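Local coordinates for protein iron Super-Oxide Dismutase (Plasmodium knowlesi, PDB 2AWP) that converts superoxide radicals to hydrogen peroxide and molecular oxygen, probably at an iron centre, and so protects the cell from oxidative damage, at residues Ile71-Phe76 against Ser121-Leu126; Pro153-Asp158 against Asn186-Asn191; Asn67-Trp72 against Ala142-Lys147; Asn109-Val114 against Leu134-Thr139. All blocks are in the same frame, centred on the assembly; numbering follows the deposited sequence.

In the fold
Helix 62-79, in the alpha-hairpin part of the chain, supplies the first segments of interactions 3 and 1, which overlap at Ile-71 and Trp-72. Interaction 3 closes the longer loop, reaching Ala-142-Lys-147 beyond the second strand, while interaction 1 ends on strand 122-129. Helix 104-117 then opens interaction 4, whose partner strand 134-140 follows that strand, so interactions 1 and 4 cross, and interaction 4 is nested inside the loop of interaction 3. Interaction 2 follows in series, closing a separate loop of 27 residues between its segments on strand 151-158 and helix 185-196. Together they tie the helical part to the three-stranded antiparallel sheet and attach two helices of the C-terminal domain to it.

Interaction 1: residues Ile71-Phe76 against Ser121-Leu126; sequences IWNHSF and SGWGWL
Trp-72 meets Trp-125 through its six-membered ring: CZ3 lies 4.0 Å from CH2 of Trp-125, which comes to the edge of the Trp-72 indole. One residue on, Asn-73 is inserted between two tryptophans of the strand. Its CB sits over the face of the Trp-123 benzo ring, 3.7 Å from the ring centroid and 21° off the normal, a CH-pi contact. With CG anti to the carbonyl carbon, the amide runs on between the indoles, and OD1 reaches the edge of Trp-125, 3.5 Å from its CH2. Both ends of this buried amide are satisfied, OD1 by Asn-144 ND2 and ND2 by Ala-142 O and Gln-70 OE1. His-74, whose counterpart in a close relative binds the iron, takes the rim of Trp-123 on its ring face. This is an edge-to-face pair with centroids 4.9 Å apart and planes at 86°, and Trp-123 CH2 stands over the middle of the imidazole. A hydrogen bond from ND1 to Gln-70 O fixes the rotation of that ring, and Trp-123 NE1 is held by Gln-70 OE1. Phe-76 completes the row, its CD2 3.8 Å from Trp-125 CZ3. No hydrogen bond links the two segments, which meet by packing of aromatic rings around the Asn-73 side chain; the axes of 71-76 and 122-126 are 11.1 Å apart at an angle of 51°. Near the centre of the chain, helix 62-79 is backed by helix 21-43 at Ile-71 and Ser-75 and by helix 53-59 at Ile-71 and Trp-72, while strand 151-158 lies beside both tryptophans of strand 122-129.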
loop_
_atom_site.group_PDB
_atom_site.type_symbol
_atom_site.label_atom_id
_atom_site.label_comp_id
_atom_site.label_asym_id
_atom_site.label_seq_id
_atom_site.Cartn_x
_atom_site.Cartn_y
_atom_site.Cartn_z
ATOM N N ILE A 71 2.967 10.662 10.194
ATOM C CA ILE A 71 4.120 11.435 10.681
ATOM C C ILE A 71 4.724 10.714 11.898
ATOM O O ILE A 71 5.933 10.559 11.983
ATOM C CB ILE A 71 3.761 12.848 11.115
ATOM C CG1 ILE A 71 3.249 13.679 9.923
ATOM C CG2 ILE A 71 5.011 13.552 11.752
ATOM C CD1 ILE A 71 2.309 14.790 10.368
ATOM N N TRP A 72 3.874 10.335 12.850
ATOM C CA TRP A 72 4.332 9.736 14.108
ATOM C C TRP A 72 4.990 8.369 13.835
ATOM O O TRP A 72 6.106 8.055 14.340
ATOM C CB TRP A 72 3.159 9.610 15.091
ATOM C CG TRP A 72 3.606 9.196 16.503
ATOM C CD1 TRP A 72 3.833 10.025 17.568
ATOM C CD2 TRP A 72 3.915 7.866 16.951
ATOM N NE1 TRP A 72 4.275 9.288 18.659
ATOM C CE2 TRP A 72 4.322 7.961 18.306
ATOM C CE3 TRP A 72 3.878 6.595 16.338
ATOM C CZ2 TRP A 72 4.695 6.829 19.064
ATOM C CZ3 TRP A 72 4.249 5.469 17.092
ATOM C CH2 TRP A 72 4.666 5.599 18.436
ATOM N N ASN A 73 4.320 7.562 13.025
ATOM C CA ASN A 73 4.829 6.202 12.686
ATOM C C ASN A 73 6.197 6.299 12.025
ATOM O O ASN A 73 7.066 5.464 12.243
ATOM C CB ASN A 73 3.889 5.527 11.681
ATOM C CG ASN A 73 2.524 5.198 12.247
ATOM O OD1 ASN A 73 2.326 5.149 13.458
ATOM N ND2 ASN A 73 1.564 4.960 11.356
ATOM N N HIS A 74 6.372 7.285 11.141
ATOM C CA HIS A 74 7.656 7.385 10.428
ATOM C C HIS A 74 8.775 7.831 11.335
ATOM O O HIS A 74 9.887 7.332 11.254
ATOM C CB HIS A 74 7.539 8.310 9.209
ATOM C CG HIS A 74 6.881 7.657 8.051
ATOM N ND1 HIS A 74 5.508 7.569 7.929
ATOM C CD2 HIS A 74 7.403 6.974 7.008
ATOM C CE1 HIS A 74 5.216 6.890 6.834
ATOM N NE2 HIS A 74 6.348 6.522 6.265
ATOM N N SER A 75 8.487 8.789 12.204
ATOM C CA SER A 75 9.495 9.204 13.165
ATOM C C SER A 75 9.945 8.057 14.074
ATOM O O SER A 75 11.137 7.891 14.329
ATOM C CB SER A 75 9.009 10.399 13.957
ATOM O OG SER A 75 9.063 11.533 13.118
ATOM N N PHE A 76 8.979 7.262 14.523
ATOM C CA PHE A 76 9.227 6.050 15.308
ATOM C C PHE A 76 10.022 5.011 14.499
ATOM O O PHE A 76 10.877 4.326 15.037
ATOM C CB PHE A 76 7.887 5.482 15.812
ATOM C CG PHE A 76 8.018 4.581 17.035
ATOM C CD1 PHE A 76 8.143 5.135 18.308
ATOM C CD2 PHE A 76 8.014 3.198 16.905
ATOM C CE1 PHE A 76 8.250 4.332 19.438
ATOM C CE2 PHE A 76 8.119 2.381 18.028
ATOM C CZ PHE A 76 8.245 2.949 19.303
ATOM N N SER A 121 -0.620 -1.961 2.376
ATOM C CA SER A 121 0.213 -0.984 3.096
ATOM C C SER A 121 0.094 -1.202 4.600
ATOM O O SER A 121 -1.016 -1.410 5.085
ATOM C CB SER A 121 -0.252 0.453 2.742
ATOM O OG SER A 121 -0.019 0.705 1.342
ATOM N N GLY A 122 1.204 -1.121 5.345
ATOM C CA GLY A 122 1.111 -1.351 6.801
ATOM C C GLY A 122 2.432 -1.354 7.549
ATOM O O GLY A 122 3.451 -0.927 7.024
ATOM N N TRP A 123 2.420 -1.898 8.764
ATOM C CA TRP A 123 3.496 -1.678 9.746
ATOM C C TRP A 123 3.518 -2.888 10.621
ATOM O O TRP A 123 2.446 -3.361 10.992
ATOM C CB TRP A 123 3.180 -0.463 10.666
ATOM C CG TRP A 123 3.150 0.906 9.939
ATOM C CD1 TRP A 123 2.068 1.511 9.356
ATOM C CD2 TRP A 123 4.258 1.808 9.756
ATOM N NE1 TRP A 123 2.433 2.730 8.817
ATOM C CE2 TRP A 123 3.774 2.925 9.031
ATOM C CE3 TRP A 123 5.595 1.791 10.156
ATOM C CZ2 TRP A 123 4.575 3.983 8.700
ATOM C CZ3 TRP A 123 6.419 2.863 9.785
ATOM C CH2 TRP A 123 5.911 3.929 9.078
ATOM N N GLY A 124 4.711 -3.387 10.934
ATOM C CA GLY A 124 4.872 -4.415 11.970
ATOM C C GLY A 124 5.373 -3.745 13.246
ATOM O O GLY A 124 6.160 -2.797 13.184
ATOM N N TRP A 125 4.912 -4.212 14.405
ATOM C CA TRP A 125 5.292 -3.584 15.671
ATOM C C TRP A 125 5.794 -4.610 16.696
ATOM O O TRP A 125 5.303 -5.732 16.750
ATOM C CB TRP A 125 4.098 -2.846 16.292
ATOM C CG TRP A 125 3.486 -1.837 15.412
ATOM C CD1 TRP A 125 2.509 -2.052 14.476
ATOM C CD2 TRP A 125 3.803 -0.444 15.359
ATOM N NE1 TRP A 125 2.200 -0.886 13.856
ATOM C CE2 TRP A 125 2.972 0.126 14.376
ATOM C CE3 TRP A 125 4.688 0.387 16.071
ATOM C CZ2 TRP A 125 2.999 1.496 14.062
ATOM C CZ3 TRP A 125 4.729 1.768 15.745
ATOM C CH2 TRP A 125 3.882 2.299 14.754
ATOM N N LEU A 126 6.793 -4.207 17.488
ATOM C CA LEU A 126 7.028 -4.839 18.763
ATOM C C LEU A 126 6.372 -3.903 19.759
ATOM O O LEU A 126 6.620 -2.687 19.724
ATOM C CB LEU A 126 8.525 -4.992 19.076
ATOM C CG LEU A 126 8.826 -5.559 20.472
ATOM C CD1 LEU A 126 8.290 -6.981 20.620
ATOM C CD2 LEU A 126 10.345 -5.474 20.727
#

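Interaction 2: residues Pro153-Asp158 against Asn186-Asn191; sequences PILTCD and NFANEN
Ile-154 lays its CG2 branch against the small side chain of Ala-188, 3.8 Å from CB, and reaches past it with CD1 to the backbone of Asn-191. Leu-155 comes to the same methyl from the next position, its CG 3.9 Å from Ala-188 CB, so one alanine serves two consecutive strand residues. A classic beta bulge brings this about: two residues, Ile-154 and Leu-155, stand opposite the single Leu-126 of strand 122-129. The carbonyl of Ile-154 is taken by the helix, with Asn-191 ND2 donating to Ile-154 O at 2.8 Å and an N-H...O angle of 151°. The nitrogen approaches from above the carbonyl plane, 36° out of it. Asn-191 CG is anti to its carbonyl carbon, which carries the amide toward the strand and sets ND2 over one face of the Phe-187 ring, offset to the rim. Phe-187 in turn meets Phe-76 of helix 62-79 edge-to-face. Segment 186-191 runs at 145° to the strand, in the mixed alpha/beta C-terminal domain of iron/manganese superoxide dismutases, where this strand ends at Asp-158, a probable iron ligand.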
loop_
_atom_site.group_PDB
_atom_site.type_symbol
_atom_site.label_atom_id
_atom_site.label_comp_id
_atom_site.label_asym_id
_atom_site.label_seq_id
_atom_site.Cartn_x
_atom_site.Cartn_y
_atom_site.Cartn_z
ATOM N N PRO A 153 4.104 0.972 21.808
ATOM C CA PRO A 153 5.117 0.750 20.776
ATOM C C PRO A 153 6.576 0.740 21.313
ATOM O O PRO A 153 6.983 1.628 22.058
ATOM C CB PRO A 153 4.888 1.921 19.827
ATOM C CG PRO A 153 3.335 2.127 19.897
ATOM C CD PRO A 153 3.152 2.042 21.419
ATOM N N ILE A 154 7.341 -0.265 20.919
ATOM C CA ILE A 154 8.739 -0.386 21.339
ATOM C C ILE A 154 9.682 -0.177 20.119
ATOM O O ILE A 154 10.704 0.513 20.213
ATOM C CB ILE A 154 9.015 -1.802 21.995
ATOM C CG1 ILE A 154 8.115 -2.058 23.238
ATOM C CG2 ILE A 154 10.471 -1.978 22.312
ATOM C CD1 ILE A 154 8.307 -1.098 24.432
ATOM N N LEU A 155 9.324 -0.821 19.004
ATOM C CA LEU A 155 9.990 -0.697 17.706
ATOM C C LEU A 155 8.941 -0.858 16.592
ATOM O O LEU A 155 7.930 -1.531 16.789
ATOM C CB LEU A 155 11.044 -1.797 17.504
ATOM C CG LEU A 155 12.311 -1.868 18.335
ATOM C CD1 LEU A 155 13.007 -3.223 18.182
ATOM C CD2 LEU A 155 13.265 -0.706 17.989
ATOM N N THR A 156 9.196 -0.251 15.434
ATOM C CA THR A 156 8.359 -0.524 14.252
ATOM C C THR A 156 9.205 -0.708 12.998
ATOM O O THR A 156 10.380 -0.259 12.940
ATOM C CB THR A 156 7.300 0.577 14.003
ATOM O OG1 THR A 156 6.311 0.104 13.077
ATOM C CG2 THR A 156 7.941 1.856 13.462
ATOM N N CYS A 157 8.586 -1.392 12.024
ATOM C CA CYS A 157 9.121 -1.609 10.683
ATOM C C CYS A 157 8.006 -1.347 9.667
ATOM O O CYS A 157 6.917 -1.938 9.706
ATOM C CB CYS A 157 9.731 -3.019 10.495
ATOM S SG CYS A 157 10.532 -3.221 8.825
ATOM N N ASP A 158 8.288 -0.416 8.769
ATOM C CA ASP A 158 7.369 -0.027 7.721
ATOM C C ASP A 158 7.428 -1.041 6.623
ATOM O O ASP A 158 8.522 -1.377 6.137
ATOM C CB ASP A 158 7.889 1.279 7.165
ATOM C CG ASP A 158 6.943 1.958 6.237
ATOM O OD1 ASP A 158 5.819 1.515 5.951
ATOM O OD2 ASP A 158 7.389 2.988 5.771
ATOM N N ASN A 186 18.972 0.490 21.453
ATOM C CA ASN A 186 18.981 1.613 22.382
ATOM C C ASN A 186 17.616 2.299 22.398
ATOM O O ASN A 186 17.099 2.633 23.470
ATOM C CB ASN A 186 20.115 2.617 22.084
ATOM C CG ASN A 186 21.468 1.958 22.054
ATOM O OD1 ASN A 186 21.804 1.183 22.943
ATOM N ND2 ASN A 186 22.245 2.224 21.002
ATOM N N PHE A 187 17.039 2.522 21.216
ATOM C CA PHE A 187 15.666 3.055 21.137
ATOM C C PHE A 187 14.651 2.142 21.825
ATOM O O PHE A 187 13.804 2.623 22.594
ATOM C CB PHE A 187 15.224 3.322 19.680
ATOM C CG PHE A 187 13.956 4.163 19.566
ATOM C CD1 PHE A 187 13.877 5.425 20.177
ATOM C CD2 PHE A 187 12.856 3.700 18.809
ATOM C CE1 PHE A 187 12.720 6.230 20.052
ATOM C CE2 PHE A 187 11.682 4.467 18.697
ATOM C CZ PHE A 187 11.613 5.746 19.327
ATOM N N ALA A 188 14.715 0.835 21.541
ATOM C CA ALA A 188 13.796 -0.129 22.165
ATOM C C ALA A 188 13.858 -0.027 23.712
ATOM O O ALA A 188 12.829 -0.098 24.395
ATOM C CB ALA A 188 14.160 -1.537 21.745
ATOM N N ASN A 189 15.075 0.115 24.235
ATOM C CA ASN A 189 15.334 0.193 25.685
ATOM C C ASN A 189 14.722 1.432 26.287
ATOM O O ASN A 189 14.124 1.387 27.349
ATOM C CB ASN A 189 16.836 0.158 25.951
ATOM C CG ASN A 189 17.357 -1.248 26.042
ATOM O OD1 ASN A 189 16.625 -2.152 26.401
ATOM N ND2 ASN A 189 18.624 -1.440 25.722
ATOM N N GLU A 190 14.844 2.533 25.564
ATOM C CA GLU A 190 14.246 3.766 25.994
ATOM C C GLU A 190 12.718 3.644 26.068
ATOM O O GLU A 190 12.095 4.106 27.038
ATOM C CB GLU A 190 14.663 4.874 25.051
ATOM C CG GLU A 190 13.936 6.163 25.285
ATOM C CD GLU A 190 14.337 7.237 24.288
ATOM O OE1 GLU A 190 15.224 6.987 23.440
ATOM O OE2 GLU A 190 13.744 8.333 24.357
ATOM N N ASN A 191 12.130 3.004 25.059
ATOM C CA ASN A 191 10.689 2.825 24.999
ATOM C C ASN A 191 10.203 1.862 26.088
ATOM O O ASN A 191 9.166 2.089 26.724
ATOM C CB ASN A 191 10.275 2.352 23.596
ATOM C CG ASN A 191 10.496 3.436 22.537
ATOM O OD1 ASN A 191 10.302 4.629 22.813
ATOM N ND2 ASN A 191 10.925 3.032 21.339
#

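Interaction 3: residues Asn67-Trp72 against Ala142-Lys147; sequences NAAQIW and AGNPIK
Gln-70 lies along Ala-142, the two residues whose CA atoms come nearest across the contact. Its CB makes no close contact here; the touching begins at CG, 3.7 Å from the Ala-142 CB. The chain bends at chi2 (-68°), which turns CD across the alanine and brings OE1 within 3.4 Å of Ala-142 CA. At the tip NE2 is bonded to Tyr-35 OH, while OE1 has its partners in Trp-123 and Asn-73, a second-shell place consistent with positioning groups around the probable iron site. Phe-119 of the second subunit packs on both Gln-70 and Ala-142. One residue earlier, Ala-69 CB presses against Ala-142 O at 3.1 Å, with the Ala-142 CB 4.0 Å from the same Ala-69 CB.

Farther along, Ile-146 CD1 packs against the benzo part of the Trp-72 indole, 3.4 Å from CZ2 and also near CH2, the two side chains crossing at about a right angle. Between these apolar ends stands Asn-144, whose ND2 approaches Trp-72 CE3 to 4.0 Å and has its bond to Asn-73. Its CG lies between backbone N and carbonyl carbon (chi1 65°), a turn that lets OD1 serve as N-cap of the short, weakly bonded helical turn that follows. Lys-147 N donates to Asn-144 OD1 at 3.1 Å, nearly straight at 174°, while the bond from Ile-146 N is weak.

With no hydrogen bond between the segments themselves, the contact rests mainly on van der Waals packing, and the buried amides of Gln-70 and Asn-144 find their side-chain partners in residues outside the two segments.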
loop_
_atom_site.group_PDB
_atom_site.type_symbol
_atom_site.label_atom_id
_atom_site.label_comp_id
_atom_site.label_asym_id
_atom_site.label_seq_id
_atom_site.Cartn_x
_atom_site.Cartn_y
_atom_site.Cartn_z
ATOM N N ASN A 67 -2.671 11.373 7.990
ATOM C CA ASN A 67 -1.456 12.172 7.970
ATOM C C ASN A 67 -0.741 12.259 9.317
ATOM O O ASN A 67 0.451 12.006 9.382
ATOM C CB ASN A 67 -1.704 13.556 7.372
ATOM C CG ASN A 67 -1.930 13.482 5.903
ATOM O OD1 ASN A 67 -0.965 13.383 5.119
ATOM N ND2 ASN A 67 -3.224 13.421 5.504
ATOM N N ALA A 68 -1.471 12.618 10.371
ATOM C CA ALA A 68 -0.907 12.641 11.749
ATOM C C ALA A 68 -0.245 11.309 12.150
ATOM O O ALA A 68 0.876 11.289 12.644
ATOM C CB ALA A 68 -1.984 12.992 12.754
ATOM N N ALA A 69 -0.952 10.206 11.969
ATOM C CA ALA A 69 -0.413 8.896 12.383
ATOM C C ALA A 69 0.804 8.522 11.526
ATOM O O ALA A 69 1.804 8.035 12.042
ATOM C CB ALA A 69 -1.491 7.831 12.301
ATOM N N GLN A 70 0.754 8.802 10.220
ATOM C CA GLN A 70 1.940 8.570 9.412
ATOM C C GLN A 70 3.159 9.387 9.844
ATOM O O GLN A 70 4.286 8.876 9.815
ATOM C CB GLN A 70 1.668 8.744 7.920
ATOM C CG GLN A 70 0.816 7.626 7.316
ATOM C CD GLN A 70 1.493 6.298 7.263
ATOM O OE1 GLN A 70 1.540 5.582 8.259
ATOM N NE2 GLN A 70 1.998 5.923 6.067
ATOM N N ILE A 71 2.967 10.662 10.194
ATOM C CA ILE A 71 4.120 11.435 10.681
ATOM C C ILE A 71 4.724 10.714 11.898
ATOM O O ILE A 71 5.933 10.559 11.983
ATOM C CB ILE A 71 3.761 12.848 11.115
ATOM C CG1 ILE A 71 3.249 13.679 9.923
ATOM C CG2 ILE A 71 5.011 13.552 11.752
ATOM C CD1 ILE A 71 2.309 14.790 10.368
ATOM N N TRP A 72 3.874 10.335 12.850
ATOM C CA TRP A 72 4.332 9.736 14.108
ATOM C C TRP A 72 4.990 8.369 13.835
ATOM O O TRP A 72 6.106 8.055 14.340
ATOM C CB TRP A 72 3.159 9.610 15.091
ATOM C CG TRP A 72 3.606 9.196 16.503
ATOM C CD1 TRP A 72 3.833 10.025 17.568
ATOM C CD2 TRP A 72 3.915 7.866 16.951
ATOM N NE1 TRP A 72 4.275 9.288 18.659
ATOM C CE2 TRP A 72 4.322 7.961 18.306
ATOM C CE3 TRP A 72 3.878 6.595 16.338
ATOM C CZ2 TRP A 72 4.695 6.829 19.064
ATOM C CZ3 TRP A 72 4.249 5.469 17.092
ATOM C CH2 TRP A 72 4.666 5.599 18.436
ATOM N N ALA A 142 -2.132 3.617 8.070
ATOM C CA ALA A 142 -1.563 4.556 9.068
ATOM C C ALA A 142 -1.810 4.117 10.520
ATOM O O ALA A 142 -1.441 4.826 11.481
ATOM C CB ALA A 142 -2.115 5.946 8.860
ATOM N N GLY A 143 -2.434 2.963 10.681
ATOM C CA GLY A 143 -2.824 2.502 12.010
ATOM C C GLY A 143 -1.645 2.274 12.931
ATOM O O GLY A 143 -0.560 1.914 12.486
ATOM N N ASN A 144 -1.853 2.491 14.227
ATOM C CA ASN A 144 -0.821 2.086 15.185
ATOM C C ASN A 144 -1.399 1.652 16.533
ATOM O O ASN A 144 -2.585 1.900 16.822
ATOM C CB ASN A 144 0.287 3.144 15.310
ATOM C CG ASN A 144 -0.209 4.463 15.901
ATOM O OD1 ASN A 144 -0.893 4.489 16.936
ATOM N ND2 ASN A 144 0.165 5.558 15.262
ATOM N N PRO A 145 -0.594 0.956 17.332
ATOM C CA PRO A 145 -1.077 0.464 18.637
ATOM C C PRO A 145 -1.541 1.537 19.667
ATOM O O PRO A 145 -2.299 1.212 20.560
ATOM C CB PRO A 145 0.122 -0.356 19.173
ATOM C CG PRO A 145 0.900 -0.750 17.895
ATOM C CD PRO A 145 0.785 0.509 17.054
ATOM N N ILE A 146 -1.053 2.776 19.573
ATOM C CA ILE A 146 -1.507 3.851 20.467
ATOM C C ILE A 146 -2.968 4.183 20.174
ATOM O O ILE A 146 -3.806 4.221 21.093
ATOM C CB ILE A 146 -0.610 5.103 20.374
ATOM C CG1 ILE A 146 0.805 4.763 20.867
ATOM C CG2 ILE A 146 -1.204 6.295 21.181
ATOM C CD1 ILE A 146 1.819 5.862 20.638
ATOM N N LYS A 147 -3.277 4.398 18.892
ATOM C CA LYS A 147 -4.650 4.605 18.465
ATOM C C LYS A 147 -5.499 3.410 18.832
ATOM O O LYS A 147 -6.559 3.579 19.419
ATOM C CB LYS A 147 -4.749 4.900 16.961
ATOM C CG LYS A 147 -6.144 5.233 16.493
ATOM C CD LYS A 147 -6.679 6.454 17.220
ATOM C CE LYS A 147 -8.055 6.853 16.766
ATOM N NZ LYS A 147 -8.053 8.304 16.379
#

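Interaction 4: residues Asn109-Val114 against Leu134-Thr139; sequences NEFSNV and LVILQT
Ile-136 fills the space between helix 104-117 and strand 134-140, one of the outer strands of the antiparallel sheet, in the alpha/beta C-terminal domain of an iron/manganese superoxide dismutase. Its two branches divide the work. CD1 reaches the helix backbone, 3.3 Å from Phe-111 N, and touches Glu-110 CB at 3.5 Å. CG2, anti to the backbone N, points to the edge of the Phe-111 ring; Ile-136 CG2 lies in the ring plane, 3.5 Å from Phe-111 CD1. The same methyl also meets Val-114 CG2 at 3.8 Å, the valine and isoleucine side chains passing each other in opposite directions. Val-114 uses its other branch on Gln-138, with CG1 3.8 Å from Gln-138 CB.

The segments run almost parallel, 8° apart with axes 9.0 Å from each other, and along them alternate strand residues, Ile-136 and Gln-138, meet Phe-111 and Val-114. Beyond this shell, the strand is held by backbone bonds from Val-135 and Leu-137 to the central strand 122-129, while Phe-101 of helix 92-101 packs on Glu-110. The contact lies at the surface, and its polar margin belongs to Gln-138, whose OE1 is hydrogen-bonded to His-118 ND1. A water molecule joins the two segments there, donating to Val-114 O at 2.6 Å and to Gln-138 OE1 at 2.9 Å.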
loop_
_atom_site.group_PDB
_atom_site.type_symbol
_atom_site.label_atom_id
_atom_site.label_comp_id
_atom_site.label_asym_id
_atom_site.label_seq_id
_atom_site.Cartn_x
_atom_site.Cartn_y
_atom_site.Cartn_z
ATOM N N ASN A 109 12.300 -14.559 14.026
ATOM C CA ASN A 109 11.506 -15.413 13.145
ATOM C C ASN A 109 10.043 -15.024 13.031
ATOM O O ASN A 109 9.532 -14.911 11.914
ATOM C CB ASN A 109 11.663 -16.889 13.497
ATOM C CG ASN A 109 13.040 -17.425 13.104
ATOM O OD1 ASN A 109 13.741 -16.813 12.294
ATOM N ND2 ASN A 109 13.440 -18.557 13.686
ATOM N N GLU A 110 9.375 -14.826 14.174
ATOM C CA GLU A 110 7.975 -14.425 14.164
ATOM C C GLU A 110 7.802 -13.019 13.588
ATOM O O GLU A 110 6.914 -12.806 12.795
ATOM C CB GLU A 110 7.362 -14.491 15.562
ATOM C CG GLU A 110 7.654 -15.804 16.278
ATOM C CD GLU A 110 7.184 -15.816 17.739
ATOM O OE1 GLU A 110 6.251 -15.016 18.093
ATOM O OE2 GLU A 110 7.789 -16.619 18.504
ATOM N N PHE A 111 8.653 -12.076 13.978
ATOM C CA PHE A 111 8.557 -10.715 13.461
ATOM C C PHE A 111 8.728 -10.671 11.957
ATOM O O PHE A 111 7.941 -10.015 11.285
ATOM C CB PHE A 111 9.538 -9.735 14.119
ATOM C CG PHE A 111 9.124 -8.292 13.986
ATOM C CD1 PHE A 111 7.792 -7.912 14.153
ATOM C CD2 PHE A 111 10.065 -7.303 13.732
ATOM C CE1 PHE A 111 7.396 -6.555 14.044
ATOM C CE2 PHE A 111 9.686 -5.944 13.644
ATOM C CZ PHE A 111 8.357 -5.576 13.804
ATOM N N SER A 112 9.728 -11.394 11.440
ATOM C CA SER A 112 9.981 -11.456 9.999
ATOM C C SER A 112 8.786 -12.052 9.248
ATOM O O SER A 112 8.423 -11.572 8.170
ATOM C CB SER A 112 11.248 -12.260 9.714
ATOM O OG SER A 112 12.372 -11.690 10.388
ATOM N N ASN A 113 8.175 -13.084 9.837
ATOM C CA ASN A 113 6.978 -13.728 9.286
ATOM C C ASN A 113 5.798 -12.763 9.186
ATOM O O ASN A 113 5.132 -12.657 8.141
ATOM C CB ASN A 113 6.582 -14.950 10.110
ATOM C CG ASN A 113 7.495 -16.153 9.842
ATOM O OD1 ASN A 113 8.251 -16.167 8.866
ATOM N ND2 ASN A 113 7.443 -17.157 10.737
ATOM N N VAL A 114 5.560 -12.047 10.266
ATOM C CA VAL A 114 4.504 -11.042 10.271
ATOM C C VAL A 114 4.735 -9.950 9.227
ATOM O O VAL A 114 3.819 -9.620 8.457
ATOM C CB VAL A 114 4.296 -10.434 11.681
ATOM C CG1 VAL A 114 3.433 -9.122 11.592
ATOM C CG2 VAL A 114 3.621 -11.476 12.575
ATOM N N LEU A 134 5.737 -8.397 26.008
ATOM C CA LEU A 134 6.094 -8.082 24.609
ATOM C C LEU A 134 5.352 -8.986 23.642
ATOM O O LEU A 134 5.367 -10.201 23.766
ATOM C CB LEU A 134 7.606 -8.216 24.339
ATOM C CG LEU A 134 8.556 -7.213 24.998
ATOM C CD1 LEU A 134 10.015 -7.503 24.570
ATOM C CD2 LEU A 134 8.172 -5.780 24.698
ATOM N N VAL A 135 4.719 -8.379 22.650
ATOM C CA VAL A 135 4.119 -9.142 21.587
ATOM C C VAL A 135 4.408 -8.463 20.233
ATOM O O VAL A 135 4.837 -7.298 20.179
ATOM C CB VAL A 135 2.595 -9.326 21.815
ATOM C CG1 VAL A 135 2.307 -10.088 23.175
ATOM C CG2 VAL A 135 1.851 -7.986 21.736
ATOM N N ILE A 136 4.136 -9.186 19.159
ATOM C CA ILE A 136 4.231 -8.656 17.812
ATOM C C ILE A 136 2.822 -8.367 17.310
ATOM O O ILE A 136 1.938 -9.204 17.438
ATOM C CB ILE A 136 4.905 -9.668 16.837
ATOM C CG1 ILE A 136 6.361 -9.897 17.203
ATOM C CG2 ILE A 136 4.803 -9.181 15.400
ATOM C CD1 ILE A 136 6.907 -11.236 16.641
ATOM N N LEU A 137 2.632 -7.178 16.748
ATOM C CA LEU A 137 1.357 -6.771 16.178
ATOM C C LEU A 137 1.609 -6.217 14.785
ATOM O O LEU A 137 2.717 -5.801 14.471
ATOM C CB LEU A 137 0.703 -5.654 17.030
ATOM C CG LEU A 137 0.254 -5.971 18.474
ATOM C CD1 LEU A 137 -0.378 -4.717 19.097
ATOM C CD2 LEU A 137 -0.720 -7.166 18.540
ATOM N N GLN A 138 0.578 -6.207 13.954
ATOM C CA GLN A 138 0.670 -5.540 12.678
ATOM C C GLN A 138 -0.490 -4.580 12.560
ATOM O O GLN A 138 -1.559 -4.836 13.121
ATOM C CB GLN A 138 0.645 -6.561 11.534
ATOM C CG GLN A 138 -0.578 -7.423 11.470
ATOM C CD GLN A 138 -0.401 -8.543 10.501
ATOM O OE1 GLN A 138 -0.096 -8.318 9.332
ATOM N NE2 GLN A 138 -0.568 -9.775 10.981
ATOM N N THR A 139 -0.280 -3.477 11.853
ATOM C CA THR A 139 -1.388 -2.553 11.586
ATOM C C THR A 139 -1.422 -2.199 10.132
ATOM O O THR A 139 -0.422 -2.355 9.415
ATOM C CB THR A 139 -1.280 -1.235 12.399
ATOM O OG1 THR A 139 -0.028 -0.595 12.094
ATOM C CG2 THR A 139 -1.334 -1.534 13.881
HETATM O O HOH W 1 1.448 -10.595 8.456
#